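Local coordinates for avidin-related protein 2 (Gallus gallus, PDB 1WBI), which binds biotin in a pocket at one end of a beta barrel, as a tetrameric member of the avidin family, at residues Cys84-Asp87 and Lys91-Leu94; Val40-Gly45 and Gln100-Asp105; Glu12-Asn15 and Ser19-Thr22; Phe67-Asn72 and Ser78-Gln83. All coordinates share one frame; numbering follows the deposited sequence.

Contact 1. Residues Cys84-Asp87 and Lys91-Leu94; sequences CFVD and KEVL
Cys84 holds SG opposite its backbone N (chi1 -174°), and Leu94 turns CG away from its carbonyl carbon (chi1 -47°). These two torsions bring Cys84 SG and Leu94 CD2 to 3.4 Å on one face of a beta hairpin. The hairpin joins strands 77-86 and 92-101 of the avidin barrel. Its two strands run antiparallel. Phe85 and Val93 form the hydrogen-bonded pair, and both N-H...O bonds are 2.9 Å long: Phe85 N to Val93 O and Val93 N to Phe85 O. Their side chains lie on the other face, where Asp106 and Ile107 of a second subunit pack against Phe85 and Val93. On the Cys84 face, SG continues into a disulfide with Cys7. The carboxylate of Glu92 also reaches toward the N-terminal segment. Its OE2 accepts a bond from Cys7 N, and its OE1 forms a salt bridge with Arg123. The hairpin end is closed by Asp87 and Lys91. Asp87 N donates to Lys91 O at 3.0 Å. In return, Asp87 OD1, which also bonds Ser89 OG, takes Lys91 N at 3.0 Å from 54° above the carboxylate plane.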
loop_
_atom_site.group_PDB
_atom_site.type_symbol
_atom_site.label_atom_id
_atom_site.label_comp_id
_atom_site.label_asym_id
_atom_site.label_seq_id
_atom_site.Cartn_x
_atom_site.Cartn_y
_atom_site.Cartn_z
ATOM N N CYS A 84 14.081 8.218 9.026
ATOM C CA CYS A 84 15.251 9.022 8.703
ATOM C C CYS A 84 16.504 8.245 9.066
ATOM O O CYS A 84 16.617 7.799 10.216
ATOM C CB CYS A 84 15.223 10.339 9.466
ATOM S SG CYS A 84 16.576 11.474 8.956
ATOM N N PHE A 85 17.338 7.961 8.077
ATOM C CA PHE A 85 18.602 7.278 8.253
ATOM C C PHE A 85 19.772 8.230 8.137
ATOM O O PHE A 85 19.684 9.220 7.407
ATOM C CB PHE A 85 18.706 6.157 7.252
ATOM C CG PHE A 85 17.672 5.082 7.427
ATOM C CD1 PHE A 85 17.836 4.066 8.377
ATOM C CD2 PHE A 85 16.545 5.066 6.639
ATOM C CE1 PHE A 85 16.889 3.072 8.517
ATOM C CE2 PHE A 85 15.604 4.075 6.736
ATOM C CZ PHE A 85 15.748 3.066 7.697
ATOM N N VAL A 86 20.848 7.913 8.839
ATOM C CA VAL A 86 22.063 8.744 8.806
ATOM C C VAL A 86 23.238 7.815 8.528
ATOM O O VAL A 86 23.467 6.901 9.304
ATOM C CB VAL A 86 22.307 9.466 10.135
ATOM C CG1 VAL A 86 23.493 10.420 9.995
ATOM C CG2 VAL A 86 21.095 10.235 10.582
ATOM N N ASP A 87 23.974 8.023 7.437
ATOM C CA ASP A 87 25.138 7.210 7.166
ATOM C C ASP A 87 26.364 7.733 7.952
ATOM O O ASP A 87 26.290 8.748 8.628
ATOM C CB ASP A 87 25.356 7.015 5.634
ATOM C CG ASP A 87 25.911 8.209 4.930
ATOM O OD1 ASP A 87 26.464 9.131 5.577
ATOM O OD2 ASP A 87 25.853 8.183 3.660
ATOM N N LYS A 91 25.222 11.789 6.073
ATOM C CA LYS A 91 24.169 12.029 5.091
ATOM C C LYS A 91 22.833 11.445 5.551
ATOM O O LYS A 91 22.740 10.258 5.856
ATOM C CB LYS A 91 24.550 11.482 3.714
ATOM C CG LYS A 91 23.474 11.765 2.664
ATOM C CD LYS A 91 23.814 11.154 1.320
ATOM C CE LYS A 91 22.701 11.397 0.306
ATOM N NZ LYS A 91 21.469 10.711 0.691
ATOM N N GLU A 92 21.832 12.302 5.591
ATOM C CA GLU A 92 20.443 11.959 5.969
ATOM C C GLU A 92 19.623 11.545 4.746
ATOM O O GLU A 92 19.634 12.212 3.702
ATOM C CB GLU A 92 19.731 13.125 6.650
ATOM C CG GLU A 92 20.402 13.584 7.945
ATOM C CD GLU A 92 20.193 15.020 8.223
ATOM O OE1 GLU A 92 20.697 15.817 7.420
ATOM O OE2 GLU A 92 19.520 15.364 9.200
ATOM N N VAL A 93 18.874 10.474 4.882
ATOM C CA VAL A 93 17.888 10.098 3.855
ATOM C C VAL A 93 16.569 9.762 4.548
ATOM O O VAL A 93 16.553 8.986 5.531
ATOM C CB VAL A 93 18.329 8.889 3.045
ATOM C CG1 VAL A 93 17.281 8.490 2.046
ATOM C CG2 VAL A 93 19.662 9.171 2.348
ATOM N N LEU A 94 15.457 10.351 4.093
ATOM C CA LEU A 94 14.116 9.980 4.512
ATOM C C LEU A 94 13.583 8.933 3.566
ATOM O O LEU A 94 13.399 9.201 2.380
ATOM C CB LEU A 94 13.160 11.167 4.562
ATOM C CG LEU A 94 13.662 12.408 5.236
ATOM C CD1 LEU A 94 12.511 13.391 5.251
ATOM C CD2 LEU A 94 14.155 12.141 6.659
#

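Contact 2. Residues Val40-Gly45 and Gln100-Asp105; sequences VADNPG and QRLAVD. With BTN (biotin), chain I.
Asp42 and Gln100 meet at the carboxylate end of the bound biotin, where both bond its O12. From CB, which points toward the segment 100-105, the Asp42 side chain can be followed outward. Asp42 CB lies 3.9 Å from biotin O12. CG sits next to the backbone N (chi1 -80°), which keeps the carboxylate close to the ligand. Asp42 OD2 lies 3.8 Å from Gln100 NE2, which is not a hydrogen bond. It also approaches Leu102 CD2, but Leu102 has two conformers and this contact is doubtful. Asp42 OD1 forms a salt bridge with Arg115. This pairing probably offsets the negative charge that Asp42 brings near the biotin carboxylate.

Biotin links the two segments more than they link each other. Asp42 N donates to biotin O12 at 2.9 Å in a nearly straight bond of 168°. From the other segment, Gln100 NE2 reaches biotin O12 at 3.3 Å, a weak bond bent to 141°. The same NE2 also bonds Ser76 OG. Gln100 is stretched out to its amide, and its OE1 accepts from Arg115. Arg115 therefore serves both segments. Val40 CG2 lies 3.7 Å from biotin N2, so the loop also follows the ligand toward its ureido ring.

The segment 40-45 belongs to the loop between strands 31-37 and 50-56. The segment 100-105 is the end of strand 92-101 and the chain that leaves it. Strand 114-123 lies beside this end and supplies Arg115. Trp111 of a third subunit packs on Val40 and Gln100.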
loop_
_atom_site.group_PDB
_atom_site.type_symbol
_atom_site.label_atom_id
_atom_site.label_comp_id
_atom_site.label_asym_id
_atom_site.label_seq_id
_atom_site.Cartn_x
_atom_site.Cartn_y
_atom_site.Cartn_z
ATOM N N VAL A 40 4.395 17.366 -9.042
ATOM C CA VAL A 40 3.484 16.535 -9.796
ATOM C C VAL A 40 2.105 16.548 -9.153
ATOM O O VAL A 40 1.973 16.811 -7.959
ATOM C CB VAL A 40 4.021 15.066 -9.987
ATOM C CG1 VAL A 40 5.409 15.041 -10.648
ATOM C CG2 VAL A 40 4.122 14.322 -8.649
ATOM N N ALA A 41 1.069 16.267 -9.930
ATOM C CA ALA A 41 -0.314 16.273 -9.458
ATOM C C ALA A 41 -1.227 15.665 -10.495
ATOM O O ALA A 41 -0.834 15.494 -11.665
ATOM C CB ALA A 41 -0.779 17.734 -9.108
ATOM N N ASP A 42 -2.457 15.363 -10.099
ATOM C CA ASP A 42 -3.493 14.998 -11.063
ATOM C C ASP A 42 -3.737 16.126 -12.079
ATOM O O ASP A 42 -3.965 15.851 -13.262
ATOM C CB ASP A 42 -4.808 14.646 -10.379
ATOM C CG ASP A 42 -4.816 13.252 -9.835
ATOM O OD1 ASP A 42 -4.673 12.301 -10.633
ATOM O OD2 ASP A 42 -4.970 13.080 -8.613
ATOM N N ASN A 43 -3.695 17.370 -11.619
ATOM C CA ASN A 43 -3.877 18.547 -12.478
ATOM C C ASN A 43 -2.731 19.506 -12.185
ATOM O O ASN A 43 -2.844 20.401 -11.364
ATOM C CB ASN A 43 -5.226 19.206 -12.179
ATOM C CG ASN A 43 -6.401 18.290 -12.511
ATOM O OD1 ASN A 43 -6.772 18.149 -13.684
ATOM N ND2 ASN A 43 -6.974 17.632 -11.489
ATOM N N PRO A 44 -1.581 19.265 -12.831
ATOM C CA PRO A 44 -0.343 19.977 -12.547
ATOM C C PRO A 44 -0.412 21.495 -12.757
ATOM O O PRO A 44 0.319 22.218 -12.122
ATOM C CB PRO A 44 0.688 19.318 -13.478
ATOM C CG PRO A 44 0.006 18.291 -14.209
ATOM C CD PRO A 44 -1.419 18.215 -13.843
ATOM N N GLY A 45 -1.299 21.973 -13.627
ATOM C CA GLY A 45 -1.458 23.426 -13.798
ATOM C C GLY A 45 -2.061 24.165 -12.616
ATOM O O GLY A 45 -1.980 25.379 -12.524
ATOM N N GLN A 100 -2.152 8.541 -1.212
ATOM C CA GLN A 100 -2.860 9.732 -1.673
ATOM C C GLN A 100 -4.321 9.345 -1.792
ATOM O O GLN A 100 -4.674 8.440 -2.525
ATOM C CB GLN A 100 -2.344 10.252 -3.011
ATOM C CG GLN A 100 -3.143 11.475 -3.435
ATOM C CD GLN A 100 -2.773 12.016 -4.786
ATOM O OE1 GLN A 100 -1.977 11.418 -5.486
ATOM N NE2 GLN A 100 -3.425 13.121 -5.193
ATOM N N ARG A 101 -5.174 10.045 -1.046
ATOM C CA ARG A 101 -6.605 9.897 -1.104
ATOM C C ARG A 101 -7.267 10.873 -2.058
ATOM O O ARG A 101 -7.122 12.086 -1.910
ATOM C CB ARG A 101 -7.226 10.076 0.292
ATOM C CG ARG A 101 -8.763 10.055 0.295
ATOM C CD ARG A 101 -9.292 8.690 0.080
ATOM N NE ARG A 101 -10.688 8.649 -0.247
ATOM C CZ ARG A 101 -11.519 7.662 0.036
ATOM N NH1 ARG A 101 -11.108 6.616 0.736
ATOM N NH2 ARG A 101 -12.765 7.705 -0.389
ATOM N N LEU A 102 -8.019 10.334 -3.004
ATOM C CA LEU A 102 -8.860 11.143 -3.888
ATOM C C LEU A 102 -10.274 11.207 -3.312
ATOM O O LEU A 102 -10.745 10.298 -2.613
ATOM C CB LEU A 102 -8.926 10.546 -5.290
ATOM C CG LEU A 102 -7.589 10.485 -6.030
ATOM C CD1 LEU A 102 -7.720 9.664 -7.303
ATOM C CD2 LEU A 102 -7.125 11.883 -6.345
ATOM N N ALA A 103 -10.975 12.310 -3.574
ATOM C CA ALA A 103 -12.361 12.458 -3.162
ATOM C C ALA A 103 -13.286 11.820 -4.185
ATOM O O ALA A 103 -13.150 12.077 -5.397
ATOM C CB ALA A 103 -12.703 13.925 -2.988
ATOM N N VAL A 104 -14.184 10.954 -3.722
ATOM C CA VAL A 104 -15.236 10.391 -4.578
ATOM C C VAL A 104 -16.573 10.800 -4.032
ATOM O O VAL A 104 -16.678 11.100 -2.882
ATOM C CB VAL A 104 -15.134 8.860 -4.714
ATOM C CG1 VAL A 104 -13.798 8.508 -5.384
ATOM C CG2 VAL A 104 -15.245 8.184 -3.378
ATOM N N ASP A 105 -17.624 10.793 -4.846
ATOM C CA ASP A 105 -18.888 11.338 -4.353
ATOM C C ASP A 105 -19.792 10.350 -3.636
ATOM O O ASP A 105 -20.682 10.751 -2.921
ATOM C CB ASP A 105 -19.669 12.051 -5.457
ATOM C CG ASP A 105 -19.146 13.463 -5.726
ATOM O OD1 ASP A 105 -18.756 14.197 -4.765
ATOM O OD2 ASP A 105 -19.131 13.848 -6.914
HETATM C C11 BTN I . -3.159 16.279 -6.279
HETATM O O11 BTN I . -4.366 16.672 -6.301
HETATM O O12 BTN I . -2.737 15.560 -7.228
HETATM C C10 BTN I . -2.330 16.699 -5.110
HETATM C C9 BTN I . -0.853 16.441 -5.277
HETATM C C8 BTN I . -0.461 14.974 -4.995
HETATM C C7 BTN I . 1.063 14.819 -5.090
HETATM C C2 BTN I . 1.619 13.409 -4.716
HETATM S S1 BTN I . 1.645 13.078 -3.004
HETATM C C6 BTN I . 2.619 11.595 -3.323
HETATM C C5 BTN I . 3.601 11.973 -4.422
HETATM N N1 BTN I . 4.806 12.509 -3.870
HETATM C C3 BTN I . 4.941 13.780 -4.254
HETATM O O3 BTN I . 5.984 14.531 -3.895
HETATM N N2 BTN I . 3.939 14.200 -4.955
HETATM C C4 BTN I . 3.023 13.132 -5.234
#

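Contact 3. Residues Glu12-Asn15 and Ser19-Thr22; sequences EWDN and SIMT. With BTN (biotin), chain I.
Glu12-Asn15 and Ser19-Thr22 run antiparallel at 162° as a beta hairpin, with Trp13 and Met21 as the hydrogen-bonded pair joined by two N-H...O bonds. Beyond this pair, Asn15 N donates to Ser19 O. Asn15 OD1 accepts from Ser19 N at 3.1 Å, and the donor stands 47° above the carbonyl plane of the amide. The same oxygen takes the N-H of Leu17 in the turn. These bonds fix the Asn15 amide, whose CG lies between the backbone N and the carbonyl carbon (chi1 77°). Asn15 ND2 is thereby presented to the biotin ureido oxygen O3 at 3.0 Å, in a nearly straight bond. Ser19 OG donates to biotin O3 at 2.7 Å and is itself bonded to Ala39 N. Biotin O3 is thus gripped from both segments, and Tyr36 also bonds the ligand.

At the other end, Glu12 and Thr22 lie side by side. Thr22 OG1 donates at 2.7 Å to the anti lone pair of Glu12 OE2. On the same face, a water donates to Asp14 OD1 and to Ser19 O. Asp14 OD1 also receives Gln124 NE2. On the opposite face, Met21 crosses Trp13, with Met21 CG 3.9 Å from Trp13 CB. Met21 CE comes obliquely to the indole, 4.0 Å from Trp13 CD1.

The hairpin contributes the first two strands of the barrel. Strand 114-123 flanks strand 11-15, and strand 31-37 flanks strand 20-23. Leu94 of strand 92-101, one strand beyond 114-123, packs against both Trp13 and Met21.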
loop_
_atom_site.group_PDB
_atom_site.type_symbol
_atom_site.label_atom_id
_atom_site.label_comp_id
_atom_site.label_asym_id
_atom_site.label_seq_id
_atom_site.Cartn_x
_atom_site.Cartn_y
_atom_site.Cartn_z
ATOM N N GLU A 12 14.904 21.940 4.926
ATOM C CA GLU A 12 14.465 21.893 3.562
ATOM C C GLU A 12 14.904 20.582 2.936
ATOM O O GLU A 12 16.072 20.179 3.051
ATOM C CB GLU A 12 15.047 23.084 2.767
ATOM C CG GLU A 12 14.441 24.447 3.110
ATOM C CD GLU A 12 14.715 24.872 4.534
ATOM O OE1 GLU A 12 15.914 25.012 4.891
ATOM O OE2 GLU A 12 13.762 25.039 5.293
ATOM N N TRP A 13 13.975 19.950 2.220
ATOM C CA TRP A 13 14.142 18.595 1.696
ATOM C C TRP A 13 13.645 18.519 0.244
ATOM O O TRP A 13 12.603 19.090 -0.056
ATOM C CB TRP A 13 13.325 17.597 2.553
ATOM C CG TRP A 13 13.668 17.570 4.001
ATOM C CD1 TRP A 13 13.133 18.343 5.002
ATOM C CD2 TRP A 13 14.614 16.706 4.635
ATOM N NE1 TRP A 13 13.717 18.036 6.194
ATOM C CE2 TRP A 13 14.624 17.024 6.000
ATOM C CE3 TRP A 13 15.464 15.710 4.174
ATOM C CZ2 TRP A 13 15.459 16.348 6.931
ATOM C CZ3 TRP A 13 16.291 15.032 5.080
ATOM C CH2 TRP A 13 16.285 15.370 6.443
ATOM N N ASP A 14 14.377 17.802 -0.606
ATOM C CA ASP A 14 14.020 17.486 -1.967
ATOM C C ASP A 14 13.551 16.044 -2.001
ATOM O O ASP A 14 14.083 15.249 -1.249
ATOM C CB ASP A 14 15.308 17.476 -2.878
ATOM C CG ASP A 14 15.920 18.852 -3.109
ATOM O OD1 ASP A 14 15.186 19.761 -3.522
ATOM O OD2 ASP A 14 17.134 19.002 -2.847
ATOM N N ASN A 15 12.650 15.645 -2.895
ATOM C CA ASN A 15 12.451 14.217 -3.156
ATOM C C ASN A 15 12.665 13.817 -4.576
ATOM O O ASN A 15 12.932 14.693 -5.454
ATOM C CB ASN A 15 11.105 13.692 -2.589
ATOM C CG ASN A 15 9.875 14.052 -3.426
ATOM O OD1 ASN A 15 9.958 14.416 -4.605
ATOM N ND2 ASN A 15 8.717 13.934 -2.799
ATOM N N SER A 19 9.737 17.186 -5.886
ATOM C CA SER A 19 9.039 17.949 -4.923
ATOM C C SER A 19 9.979 18.491 -3.837
ATOM O O SER A 19 11.114 18.034 -3.699
ATOM C CB SER A 19 7.918 17.122 -4.278
ATOM O OG SER A 19 7.018 16.648 -5.236
ATOM N N ILE A 20 9.519 19.509 -3.125
ATOM C CA ILE A 20 10.266 20.154 -2.058
ATOM C C ILE A 20 9.351 20.313 -0.865
ATOM O O ILE A 20 8.131 20.575 -1.029
ATOM C CB ILE A 20 10.782 21.577 -2.495
ATOM C CG1 ILE A 20 11.657 21.472 -3.739
ATOM C CG2 ILE A 20 11.543 22.276 -1.363
ATOM C CD1 ILE A 20 11.616 22.737 -4.648
ATOM N N MET A 21 9.891 20.179 0.341
ATOM C CA MET A 21 9.183 20.624 1.528
ATOM C C MET A 21 10.106 21.376 2.454
ATOM O O MET A 21 11.303 21.117 2.476
ATOM C CB MET A 21 8.518 19.478 2.267
ATOM C CG MET A 21 9.481 18.407 2.760
ATOM S SD MET A 21 8.536 17.047 3.565
ATOM C CE MET A 21 9.922 16.080 4.133
ATOM N N THR A 22 9.549 22.292 3.217
ATOM C CA THR A 22 10.270 23.030 4.242
ATOM C C THR A 22 9.495 22.869 5.540
ATOM O O THR A 22 8.279 23.050 5.588
ATOM C CB THR A 22 10.498 24.498 3.792
ATOM O OG1 THR A 22 11.157 25.198 4.825
ATOM C CG2 THR A 22 9.220 25.197 3.487
HETATM C C11 BTN I . -3.159 16.279 -6.279
HETATM O O11 BTN I . -4.366 16.672 -6.301
HETATM O O12 BTN I . -2.737 15.560 -7.228
HETATM C C10 BTN I . -2.330 16.699 -5.110
HETATM C C9 BTN I . -0.853 16.441 -5.277
HETATM C C8 BTN I . -0.461 14.974 -4.995
HETATM C C7 BTN I . 1.063 14.819 -5.090
HETATM C C2 BTN I . 1.619 13.409 -4.716
HETATM S S1 BTN I . 1.645 13.078 -3.004
HETATM C C6 BTN I . 2.619 11.595 -3.323
HETATM C C5 BTN I . 3.601 11.973 -4.422
HETATM N N1 BTN I . 4.806 12.509 -3.870
HETATM C C3 BTN I . 4.941 13.780 -4.254
HETATM O O3 BTN I . 5.984 14.531 -3.895
HETATM N N2 BTN I . 3.939 14.200 -4.955
HETATM C C4 BTN I . 3.023 13.132 -5.234
HETATM O O HOH W 1 13.349 18.751 -5.321
#

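Contact 4. Residues Phe67-Asn72 and Ser78-Gln83; sequences FTVHWN and SVFVGQ. With BTN (biotin), chain I; SO4 (sulfate ion), chain T.
Phe80, Phe67 and Ser78 give up the most surface in this beta hairpin of the avidin barrel, which pairs strand 64-70 with strand 77-86. Phe67 and Phe80 exchange two backbone hydrogen bonds, and both rings lie on the same face of the sheet. The ring planes are nearly parallel at 13°. They are slid so far apart that they barely overlap, with centroids 4.8 Å apart. The Phe67 ring instead covers the Phe80 stem. Phe80 CB makes a CH-pi contact over the face of the Phe67 ring, 3.8 Å from its centroid. The torsion of Phe67 places CG between its backbone N and carbonyl carbon (chi1 60°), which puts the ring over Phe80 CB. At the rim, Phe67 CE1 touches Phe80 CD2 at 3.4 Å. Phe80 CZ then reaches biotin C6 at 3.8 Å.

Ser78 pairs with Val69 through both backbone bonds. Its OG accepts Trp71 NE1 and lies 3° from the indole plane. This bond helps to set the rotation of the tryptophan. One indole face lies under biotin C9, and the opposite face rests on Val69 CG1. On the outer side, His57 of a second subunit stacks on His70, whose NE2 donates to a sulfate. Ser78 OG, 3.0 Å from Trp71 NE1, also comes within 3.3 Å of biotin S1.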
loop_
_atom_site.group_PDB
_atom_site.type_symbol
_atom_site.label_atom_id
_atom_site.label_comp_id
_atom_site.label_asym_id
_atom_site.label_seq_id
_atom_site.Cartn_x
_atom_site.Cartn_y
_atom_site.Cartn_z
ATOM N N PHE A 67 3.627 12.463 8.283
ATOM C CA PHE A 67 2.938 13.725 8.112
ATOM C C PHE A 67 1.803 13.638 7.124
ATOM O O PHE A 67 1.770 12.749 6.287
ATOM C CB PHE A 67 3.908 14.884 7.770
ATOM C CG PHE A 67 4.693 14.705 6.497
ATOM C CD1 PHE A 67 4.235 15.190 5.299
ATOM C CD2 PHE A 67 5.949 14.125 6.524
ATOM C CE1 PHE A 67 4.964 15.037 4.134
ATOM C CE2 PHE A 67 6.691 13.952 5.366
ATOM C CZ PHE A 67 6.222 14.470 4.163
ATOM N N THR A 68 0.913 14.618 7.229
ATOM C CA THR A 68 -0.257 14.797 6.366
ATOM C C THR A 68 -0.054 16.056 5.543
ATOM O O THR A 68 0.414 17.076 6.091
ATOM C CB THR A 68 -1.545 14.958 7.169
ATOM O OG1 THR A 68 -1.793 13.763 7.960
ATOM C CG2 THR A 68 -2.718 15.146 6.305
ATOM N N VAL A 69 -0.336 15.978 4.243
ATOM C CA VAL A 69 -0.425 17.174 3.400
ATOM C C VAL A 69 -1.856 17.405 2.966
ATOM O O VAL A 69 -2.490 16.571 2.335
ATOM C CB VAL A 69 0.462 17.036 2.153
ATOM C CG1 VAL A 69 0.445 18.317 1.316
ATOM C CG2 VAL A 69 1.860 16.624 2.504
ATOM N N HIS A 70 -2.350 18.592 3.273
ATOM C CA HIS A 70 -3.690 19.058 2.854
ATOM C C HIS A 70 -3.501 19.865 1.589
ATOM O O HIS A 70 -3.005 20.995 1.653
ATOM C CB HIS A 70 -4.322 19.928 3.982
ATOM C CG HIS A 70 -5.512 20.730 3.546
ATOM N ND1 HIS A 70 -5.420 21.815 2.694
ATOM C CD2 HIS A 70 -6.830 20.587 3.837
ATOM C CE1 HIS A 70 -6.632 22.311 2.500
ATOM N NE2 HIS A 70 -7.502 21.607 3.200
ATOM N N TRP A 71 -3.821 19.262 0.455
ATOM C CA TRP A 71 -3.579 19.923 -0.830
ATOM C C TRP A 71 -4.515 21.123 -0.948
ATOM O O TRP A 71 -5.724 20.998 -0.815
ATOM C CB TRP A 71 -3.744 18.952 -1.981
ATOM C CG TRP A 71 -2.776 17.795 -1.860
ATOM C CD1 TRP A 71 -3.079 16.492 -1.570
ATOM C CD2 TRP A 71 -1.354 17.857 -1.929
ATOM N NE1 TRP A 71 -1.955 15.738 -1.504
ATOM C CE2 TRP A 71 -0.864 16.549 -1.717
ATOM C CE3 TRP A 71 -0.431 18.875 -2.218
ATOM C CZ2 TRP A 71 0.478 16.249 -1.753
ATOM C CZ3 TRP A 71 0.905 18.583 -2.241
ATOM C CH2 TRP A 71 1.360 17.269 -2.010
ATOM N N ASN A 72 -3.938 22.298 -1.239
ATOM C CA ASN A 72 -4.746 23.541 -1.282
ATOM C C ASN A 72 -5.355 23.800 -2.640
ATOM O O ASN A 72 -6.065 24.802 -2.813
ATOM C CB ASN A 72 -3.888 24.760 -0.891
ATOM C CG ASN A 72 -3.827 25.001 0.556
ATOM O OD1 ASN A 72 -4.350 24.227 1.388
ATOM N ND2 ASN A 72 -3.087 26.045 0.933
ATOM N N SER A 78 -2.805 13.726 1.151
ATOM C CA SER A 78 -1.770 12.678 1.163
ATOM C C SER A 78 -1.185 12.514 2.557
ATOM O O SER A 78 -1.152 13.452 3.315
ATOM C CB SER A 78 -0.638 12.993 0.206
ATOM O OG SER A 78 -1.111 12.934 -1.146
ATOM N N VAL A 79 -0.728 11.294 2.869
ATOM C CA VAL A 79 0.062 11.041 4.068
ATOM C C VAL A 79 1.329 10.302 3.700
ATOM O O VAL A 79 1.368 9.498 2.726
ATOM C CB VAL A 79 -0.698 10.218 5.115
ATOM C CG1 VAL A 79 -1.943 10.969 5.677
ATOM C CG2 VAL A 79 -1.178 8.894 4.521
ATOM N N PHE A 80 2.398 10.655 4.410
ATOM C CA PHE A 80 3.724 10.068 4.253
ATOM C C PHE A 80 4.163 9.477 5.571
ATOM O O PHE A 80 3.992 10.095 6.625
ATOM C CB PHE A 80 4.732 11.170 3.849
ATOM C CG PHE A 80 4.532 11.780 2.469
ATOM C CD1 PHE A 80 5.344 11.417 1.441
ATOM C CD2 PHE A 80 3.499 12.671 2.220
ATOM C CE1 PHE A 80 5.172 12.003 0.159
ATOM C CE2 PHE A 80 3.330 13.220 0.925
ATOM C CZ PHE A 80 4.135 12.851 -0.053
ATOM N N VAL A 81 4.807 8.311 5.537
ATOM C CA VAL A 81 5.389 7.728 6.770
ATOM C C VAL A 81 6.732 7.156 6.435
ATOM O O VAL A 81 6.952 6.644 5.335
ATOM C CB VAL A 81 4.467 6.658 7.362
ATOM C CG1 VAL A 81 4.512 5.354 6.602
ATOM C CG2 VAL A 81 4.748 6.446 8.826
ATOM N N GLY A 82 7.692 7.238 7.341
ATOM C CA GLY A 82 8.995 6.754 7.014
ATOM C C GLY A 82 9.974 6.814 8.143
ATOM O O GLY A 82 9.576 6.926 9.315
ATOM N N GLN A 83 11.235 6.563 7.802
ATOM C CA GLN A 83 12.345 6.625 8.740
ATOM C C GLN A 83 13.458 7.458 8.148
ATOM O O GLN A 83 13.744 7.392 6.955
ATOM C CB GLN A 83 12.794 5.191 9.100
ATOM C CG GLN A 83 13.810 5.108 10.262
ATOM C CD GLN A 83 14.106 3.682 10.693
ATOM O OE1 GLN A 83 13.556 2.719 10.164
ATOM N NE2 GLN A 83 15.033 3.530 11.643
HETATM C C11 BTN I . -3.159 16.279 -6.279
HETATM O O11 BTN I . -4.366 16.672 -6.301
HETATM O O12 BTN I . -2.737 15.560 -7.228
HETATM C C10 BTN I . -2.330 16.699 -5.110
HETATM C C9 BTN I . -0.853 16.441 -5.277
HETATM C C8 BTN I . -0.461 14.974 -4.995
HETATM C C7 BTN I . 1.063 14.819 -5.090
HETATM C C2 BTN I . 1.619 13.409 -4.716
HETATM S S1 BTN I . 1.645 13.078 -3.004
HETATM C C6 BTN I . 2.619 11.595 -3.323
HETATM C C5 BTN I . 3.601 11.973 -4.422
HETATM N N1 BTN I . 4.806 12.509 -3.870
HETATM C C3 BTN I . 4.941 13.780 -4.254
HETATM O O3 BTN I . 5.984 14.531 -3.895
HETATM N N2 BTN I . 3.939 14.200 -4.955
HETATM C C4 BTN I . 3.023 13.132 -5.234
HETATM S S SO4 T . -10.715 23.339 2.332
HETATM O O1 SO4 T . -12.060 23.617 2.801
HETATM O O2 SO4 T . -10.720 22.441 1.163
HETATM O O3 SO4 T . -9.931 24.547 1.973
HETATM O O4 SO4 T . -10.016 22.610 3.422
#

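How the contacts relate
From the N terminus, contact 3 closes first, a short hairpin between the first two barrel strands. Contact 4 follows as the hairpin of strands 64-70 and 77-86. Contact 1 comes next in series and shares strand 77-86 with it. Contact 2 opens at residues 40-45, before contact 4, and closes at 100-105, after contact 1, so its long loop encloses both. Contacts 1 and 2 lie on opposite sides of the chain's centre, with their own centres about 30 Å apart. Glu92 CB of contact 1 packs on Trp13 of contact 3, and Met21 SD meets Phe67 of contact 4. Contacts 2, 3 and 4 all converge on one biotin.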